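N-acetyltransferase (Staphylococcus aureus subsp. aureus, PDB 4M85) probably transfers the acetyl group of acetyl-CoA to an amino group of an acceptor substrate, as GNAT-family N-acetyltransferases do. Local coordinates at residues 24-29 / 102-106; 50-54 / 84-90. All blocks are in the same frame, centred on the assembly; numbering follows the deposited sequence.

Contacts 1 and 2 lie in the same GNAT domain with centres about 15 Å apart, contact 2 nested along the chain inside the loop that contact 1 closes. Glu-85 joins them directly. While its OE1 serves contact 2, its OE2 reaches Thr-102 OG1 at 2.5 Å and Leu-104 N at 2.7 Å, both probable hydrogen bonds into loop 102-106. Pro-103 is shared as well, touching Trp-24 in contact 1 and Tyr-53 and Trp-88 of contact 2. In GNAT enzymes the helices after the first strand often border the acceptor site, and 24-29, at the end of helix 13-26, lies in that part of the fold, although no role of these residues is established.

Contact 1. Residues 24-29 / 102-106; sequences WDDMEL and TPLPV
Glu-85 OE2 probably accepts from both Thr-102 OG1 and Leu-104 N, which helps hold the backbone that carries Pro-103 and Leu-104 against Trp-24. The six-membered end of the Trp-24 indole meets Pro-103 obliquely, CH2 lying 3.5 Å from Pro-103 CG. At the pyrrole side of the indole, Leu-104 CD1 approaches NE1 of Trp-24 at 3.7 Å, also at a slant. The other branch, Leu-104 CD2, comes within 4.0 Å of Met-27 CE; the methionine chain, bent at chi3 (75°), crosses the leucine side chain at about a right angle. Glu-28, with positive phi, closes helix 13-26 in a Schellman motif, in which Leu-29 N bonds Trp-24 O at 3.2 Å. The chain thus folds back, and Leu-29 CD1 rests over one indole face, 3.7 Å above the plane and displaced toward the rim, with Pro-103 O only 3.4 Å from the same methyl. Leu-29 is the N-cap of helix 30-34, so this buried apolar cluster lies where helix 13-26 turns into the next helix, with Leu-31 against Pro-103, Val-32 against Trp-24, and Tyr-180 of strand 178-184 against Met-27.

Contact 2. Residues 50-54 / 84-90; sequences DATYR and YEKAWEL
Tyr-53 presents one ring face to the edge of Trp-88 in an edge-to-face pair, with ring centroids 4.9 Å apart and planes at 61°. Trp-88 CE3 stands over the centre of the phenol ring, and the opposite face is covered near its rim by CB of Arg-54. Tyr-53 extends with CG trans to the backbone N (chi1 -178°) and runs alongside Glu-85; its OH donates to Glu-85 OE1 at 2.7 Å, on the syn side. The same oxygen takes a second bond from above the carboxylate plane: Arg-54 NE at 2.8 Å, a salt bridge in which OE1 lies close to the guanidinium plane. OE2, the other oxygen, is taken by Thr-102 OG1 and Leu-104 N of contact 1. The contact lays the loop between helix 37-49 and strand 60-65 of the GNAT fold against the end of helix 81-86 and the 3-10 turn 88-90 beyond it. Thr-52, at the centre of an inverse gamma turn, has its carbonyl O against Ala-87 CB and in a CA-H...O contact with Tyr-84 CA, 3.5 Å away, while Ala-51 CB packs on Leu-90 CB at 4.0 Å. Arg-54 NH1 forms a salt bridge with Glu-81 and a hydrogen bond with the OH of Tyr-76.

Contact 1. Residues 24-29 / 102-106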
loop_
_atom_site.group_PDB
_atom_site.type_symbol
_atom_site.label_atom_id
_atom_site.label_comp_id
_atom_site.label_asym_id
_atom_site.label_seq_id
_atom_site.Cartn_x
_atom_site.Cartn_y
_atom_site.Cartn_z
ATOM N N TRP A 24 -8.495 -1.773 -1.335
ATOM C CA TRP A 24 -9.261 -0.973 -2.301
ATOM C C TRP A 24 -10.765 -1.224 -2.170
ATOM O O TRP A 24 -11.567 -0.339 -2.451
ATOM C CB TRP A 24 -8.819 -1.260 -3.744
ATOM C CG TRP A 24 -7.445 -0.744 -4.117
ATOM C CD1 TRP A 24 -6.510 -0.165 -3.286
ATOM C CD2 TRP A 24 -6.845 -0.792 -5.421
ATOM N NE1 TRP A 24 -5.378 0.164 -4.004
ATOM C CE2 TRP A 24 -5.558 -0.213 -5.313
ATOM C CE3 TRP A 24 -7.280 -1.258 -6.677
ATOM C CZ2 TRP A 24 -4.698 -0.096 -6.406
ATOM C CZ3 TRP A 24 -6.433 -1.116 -7.764
ATOM C CH2 TRP A 24 -5.152 -0.549 -7.615
ATOM N N ASP A 25 -11.133 -2.436 -1.752
ATOM C CA ASP A 25 -12.540 -2.811 -1.535
ATOM C C ASP A 25 -13.107 -2.094 -0.305
ATOM O O ASP A 25 -14.238 -1.586 -0.355
ATOM C CB ASP A 25 -12.697 -4.337 -1.408
ATOM C CG ASP A 25 -14.159 -4.777 -1.206
ATOM O OD1 ASP A 25 -14.958 -4.739 -2.169
ATOM O OD2 ASP A 25 -14.506 -5.165 -0.070
ATOM N N ASP A 26 -12.326 -2.046 0.780
ATOM C CA ASP A 26 -12.669 -1.231 1.943
ATOM C C ASP A 26 -12.924 0.202 1.510
ATOM O O ASP A 26 -14.003 0.741 1.752
ATOM C CB ASP A 26 -11.542 -1.238 2.982
ATOM C CG ASP A 26 -11.428 -2.557 3.724
ATOM O OD1 ASP A 26 -12.372 -3.368 3.638
ATOM O OD2 ASP A 26 -10.388 -2.785 4.388
ATOM N N MET A 27 -11.930 0.800 0.845
ATOM C CA MET A 27 -12.043 2.148 0.266
ATOM C C MET A 27 -13.212 2.367 -0.712
ATOM O O MET A 27 -13.470 3.496 -1.110
ATOM C CB MET A 27 -10.754 2.506 -0.477
ATOM C CG MET A 27 -9.544 2.700 0.410
ATOM S SD MET A 27 -8.064 3.001 -0.571
ATOM C CE MET A 27 -8.369 4.690 -1.065
ATOM N N GLU A 28 -13.902 1.312 -1.123
ATOM C CA GLU A 28 -15.001 1.443 -2.072
ATOM C C GLU A 28 -14.583 2.201 -3.334
ATOM O O GLU A 28 -15.268 3.139 -3.760
ATOM C CB GLU A 28 -16.201 2.150 -1.430
ATOM C CG GLU A 28 -16.674 1.545 -0.119
ATOM C CD GLU A 28 -17.850 2.296 0.482
ATOM O OE1 GLU A 28 -17.959 3.525 0.277
ATOM O OE2 GLU A 28 -18.665 1.653 1.173
ATOM N N LEU A 29 -13.459 1.811 -3.932
ATOM C CA LEU A 29 -13.078 2.382 -5.217
ATOM C C LEU A 29 -14.073 1.935 -6.265
ATOM O O LEU A 29 -14.366 0.754 -6.369
ATOM C CB LEU A 29 -11.675 1.952 -5.643
ATOM C CG LEU A 29 -10.473 2.543 -4.922
ATOM C CD1 LEU A 29 -9.220 2.249 -5.731
ATOM C CD2 LEU A 29 -10.635 4.037 -4.711
ATOM N N THR A 102 -6.965 5.486 -14.152
ATOM C CA THR A 102 -6.070 4.907 -13.183
ATOM C C THR A 102 -6.808 4.860 -11.819
ATOM O O THR A 102 -7.672 5.699 -11.531
ATOM C CB THR A 102 -4.703 5.634 -13.140
ATOM O OG1 THR A 102 -4.818 6.889 -12.467
ATOM C CG2 THR A 102 -4.153 5.849 -14.552
ATOM N N PRO A 103 -6.500 3.846 -11.003
ATOM C CA PRO A 103 -7.275 3.545 -9.783
ATOM C C PRO A 103 -7.159 4.564 -8.655
ATOM O O PRO A 103 -8.082 4.661 -7.850
ATOM C CB PRO A 103 -6.723 2.192 -9.307
ATOM C CG PRO A 103 -5.611 1.829 -10.208
ATOM C CD PRO A 103 -5.438 2.865 -11.278
ATOM N N LEU A 104 -6.063 5.328 -8.604
ATOM C CA LEU A 104 -5.816 6.242 -7.485
ATOM C C LEU A 104 -5.235 7.595 -7.939
ATOM O O LEU A 104 -4.082 7.884 -7.662
ATOM C CB LEU A 104 -4.886 5.542 -6.467
ATOM C CG LEU A 104 -5.459 4.430 -5.572
ATOM C CD1 LEU A 104 -4.334 3.561 -5.019
ATOM C CD2 LEU A 104 -6.289 4.978 -4.414
ATOM N N PRO A 105 -6.034 8.419 -8.672
ATOM C CA PRO A 105 -5.593 9.727 -9.203
ATOM C C PRO A 105 -5.209 10.782 -8.175
ATOM O O PRO A 105 -4.373 11.640 -8.484
ATOM C CB PRO A 105 -6.819 10.229 -9.979
ATOM C CG PRO A 105 -7.984 9.469 -9.403
ATOM C CD PRO A 105 -7.416 8.117 -9.095
ATOM N N VAL A 106 -5.804 10.732 -6.979
ATOM C CA VAL A 106 -5.562 11.739 -5.958
ATOM C C VAL A 106 -4.135 11.610 -5.416
ATOM O O VAL A 106 -3.628 10.489 -5.203
ATOM C CB VAL A 106 -6.608 11.667 -4.823
ATOM C CG1 VAL A 106 -6.372 12.768 -3.778
ATOM C CG2 VAL A 106 -8.026 11.798 -5.387
#

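Contact 2. Residues 50-54 / 84-90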
loop_
_atom_site.group_PDB
_atom_site.type_symbol
_atom_site.label_atom_id
_atom_site.label_comp_id
_atom_site.label_asym_id
_atom_site.label_seq_id
_atom_site.Cartn_x
_atom_site.Cartn_y
_atom_site.Cartn_z
ATOM N N ASP A 50 5.074 -5.260 -14.208
ATOM C CA ASP A 50 5.172 -4.887 -15.621
ATOM C C ASP A 50 5.500 -3.415 -15.872
ATOM O O ASP A 50 5.867 -3.033 -16.991
ATOM C CB ASP A 50 3.876 -5.303 -16.354
ATOM C CG ASP A 50 3.719 -6.816 -16.418
ATOM O OD1 ASP A 50 4.749 -7.506 -16.279
ATOM O OD2 ASP A 50 2.603 -7.334 -16.611
ATOM N N ALA A 51 5.385 -2.597 -14.831
ATOM C CA ALA A 51 5.693 -1.183 -14.904
ATOM C C ALA A 51 5.839 -0.716 -13.464
ATOM O O ALA A 51 5.411 -1.413 -12.551
ATOM C CB ALA A 51 4.569 -0.433 -15.598
ATOM N N THR A 52 6.383 0.468 -13.258
ATOM C CA THR A 52 6.606 0.968 -11.907
ATOM C C THR A 52 5.432 1.785 -11.409
ATOM O O THR A 52 5.495 3.023 -11.311
ATOM C CB THR A 52 7.940 1.724 -11.803
ATOM O OG1 THR A 52 8.946 0.912 -12.396
ATOM C CG2 THR A 52 8.341 1.964 -10.346
ATOM N N TYR A 53 4.364 1.048 -11.104
ATOM C CA TYR A 53 3.156 1.564 -10.520
ATOM C C TYR A 53 3.443 1.761 -9.018
ATOM O O TYR A 53 4.497 1.353 -8.526
ATOM C CB TYR A 53 1.960 0.602 -10.790
ATOM C CG TYR A 53 0.686 1.145 -10.236
ATOM C CD1 TYR A 53 0.206 2.354 -10.664
ATOM C CD2 TYR A 53 -0.011 0.478 -9.239
ATOM C CE1 TYR A 53 -0.934 2.899 -10.124
ATOM C CE2 TYR A 53 -1.169 1.005 -8.698
ATOM C CZ TYR A 53 -1.624 2.229 -9.138
ATOM O OH TYR A 53 -2.752 2.818 -8.602
ATOM N N ARG A 54 2.555 2.454 -8.325
ATOM C CA ARG A 54 2.601 2.560 -6.848
ATOM C C ARG A 54 2.985 1.235 -6.175
ATOM O O ARG A 54 3.892 1.173 -5.304
ATOM C CB ARG A 54 1.224 2.969 -6.337
ATOM C CG ARG A 54 0.856 4.436 -6.506
ATOM C CD ARG A 54 -0.612 4.606 -6.195
ATOM N NE ARG A 54 -1.150 5.917 -6.555
ATOM C CZ ARG A 54 -1.211 6.978 -5.748
ATOM N NH1 ARG A 54 -0.754 6.930 -4.497
ATOM N NH2 ARG A 54 -1.767 8.095 -6.191
ATOM N N TYR A 84 4.308 7.415 -10.577
ATOM C CA TYR A 84 3.991 6.004 -10.316
ATOM C C TYR A 84 2.546 5.650 -10.725
ATOM O O TYR A 84 2.300 4.621 -11.383
ATOM C CB TYR A 84 4.255 5.663 -8.840
ATOM C CG TYR A 84 5.699 5.861 -8.412
ATOM C CD1 TYR A 84 6.744 5.530 -9.257
ATOM C CD2 TYR A 84 6.009 6.389 -7.160
ATOM C CE1 TYR A 84 8.058 5.700 -8.870
ATOM C CE2 TYR A 84 7.323 6.570 -6.764
ATOM C CZ TYR A 84 8.339 6.224 -7.620
ATOM O OH TYR A 84 9.662 6.414 -7.245
ATOM N N GLU A 85 1.607 6.497 -10.326
ATOM C CA GLU A 85 0.182 6.301 -10.631
ATOM C C GLU A 85 -0.098 6.227 -12.135
ATOM O O GLU A 85 -0.875 5.418 -12.591
ATOM C CB GLU A 85 -0.640 7.445 -10.013
ATOM C CG GLU A 85 -2.131 7.445 -10.361
ATOM C CD GLU A 85 -2.851 6.206 -9.864
ATOM O OE1 GLU A 85 -2.264 5.480 -9.047
ATOM O OE2 GLU A 85 -4.002 5.969 -10.298
ATOM N N LYS A 86 0.535 7.115 -12.898
ATOM C CA LYS A 86 0.352 7.153 -14.356
ATOM C C LYS A 86 0.834 5.866 -15.014
ATOM O O LYS A 86 0.308 5.455 -16.052
ATOM C CB LYS A 86 1.067 8.371 -14.938
ATOM C CG LYS A 86 0.732 8.676 -16.379
ATOM C CD LYS A 86 1.270 10.051 -16.745
ATOM C CE LYS A 86 1.152 10.364 -18.236
ATOM N NZ LYS A 86 -0.229 10.126 -18.739
ATOM N N ALA A 87 1.794 5.185 -14.398
ATOM C CA ALA A 87 2.335 3.955 -14.973
ATOM C C ALA A 87 1.298 2.829 -15.116
ATOM O O ALA A 87 1.514 1.896 -15.888
ATOM C CB ALA A 87 3.550 3.466 -14.180
ATOM N N TRP A 88 0.173 2.940 -14.404
ATOM C CA TRP A 88 -0.956 2.059 -14.603
ATOM C C TRP A 88 -1.319 1.903 -16.095
ATOM O O TRP A 88 -1.717 0.820 -16.540
ATOM C CB TRP A 88 -2.149 2.572 -13.824
ATOM C CG TRP A 88 -3.323 1.655 -13.808
ATOM C CD1 TRP A 88 -4.429 1.716 -14.608
ATOM C CD2 TRP A 88 -3.543 0.570 -12.905
ATOM N NE1 TRP A 88 -5.319 0.720 -14.266
ATOM C CE2 TRP A 88 -4.799 0.001 -13.227
ATOM C CE3 TRP A 88 -2.809 0.021 -11.856
ATOM C CZ2 TRP A 88 -5.319 -1.092 -12.537
ATOM C CZ3 TRP A 88 -3.321 -1.058 -11.183
ATOM C CH2 TRP A 88 -4.567 -1.612 -11.533
ATOM N N GLU A 89 -1.150 2.988 -16.850
ATOM C CA GLU A 89 -1.455 3.006 -18.269
ATOM C C GLU A 89 -0.561 2.122 -19.158
ATOM O O GLU A 89 -0.918 1.815 -20.303
ATOM C CB GLU A 89 -1.437 4.446 -18.747
ATOM C CG GLU A 89 -2.467 5.309 -18.038
ATOM C CD GLU A 89 -2.633 6.673 -18.683
ATOM O OE1 GLU A 89 -1.588 7.275 -19.080
ATOM O OE2 GLU A 89 -3.811 7.118 -18.796
ATOM N N LEU A 90 0.583 1.685 -18.632
ATOM C CA LEU A 90 1.491 0.801 -19.363
ATOM C C LEU A 90 1.192 -0.682 -19.162
ATOM O O LEU A 90 1.926 -1.530 -19.672
ATOM C CB LEU A 90 2.946 1.090 -18.959
ATOM C CG LEU A 90 3.330 2.591 -19.053
ATOM C CD1 LEU A 90 4.744 2.864 -18.571
ATOM C CD2 LEU A 90 3.151 3.061 -20.483
#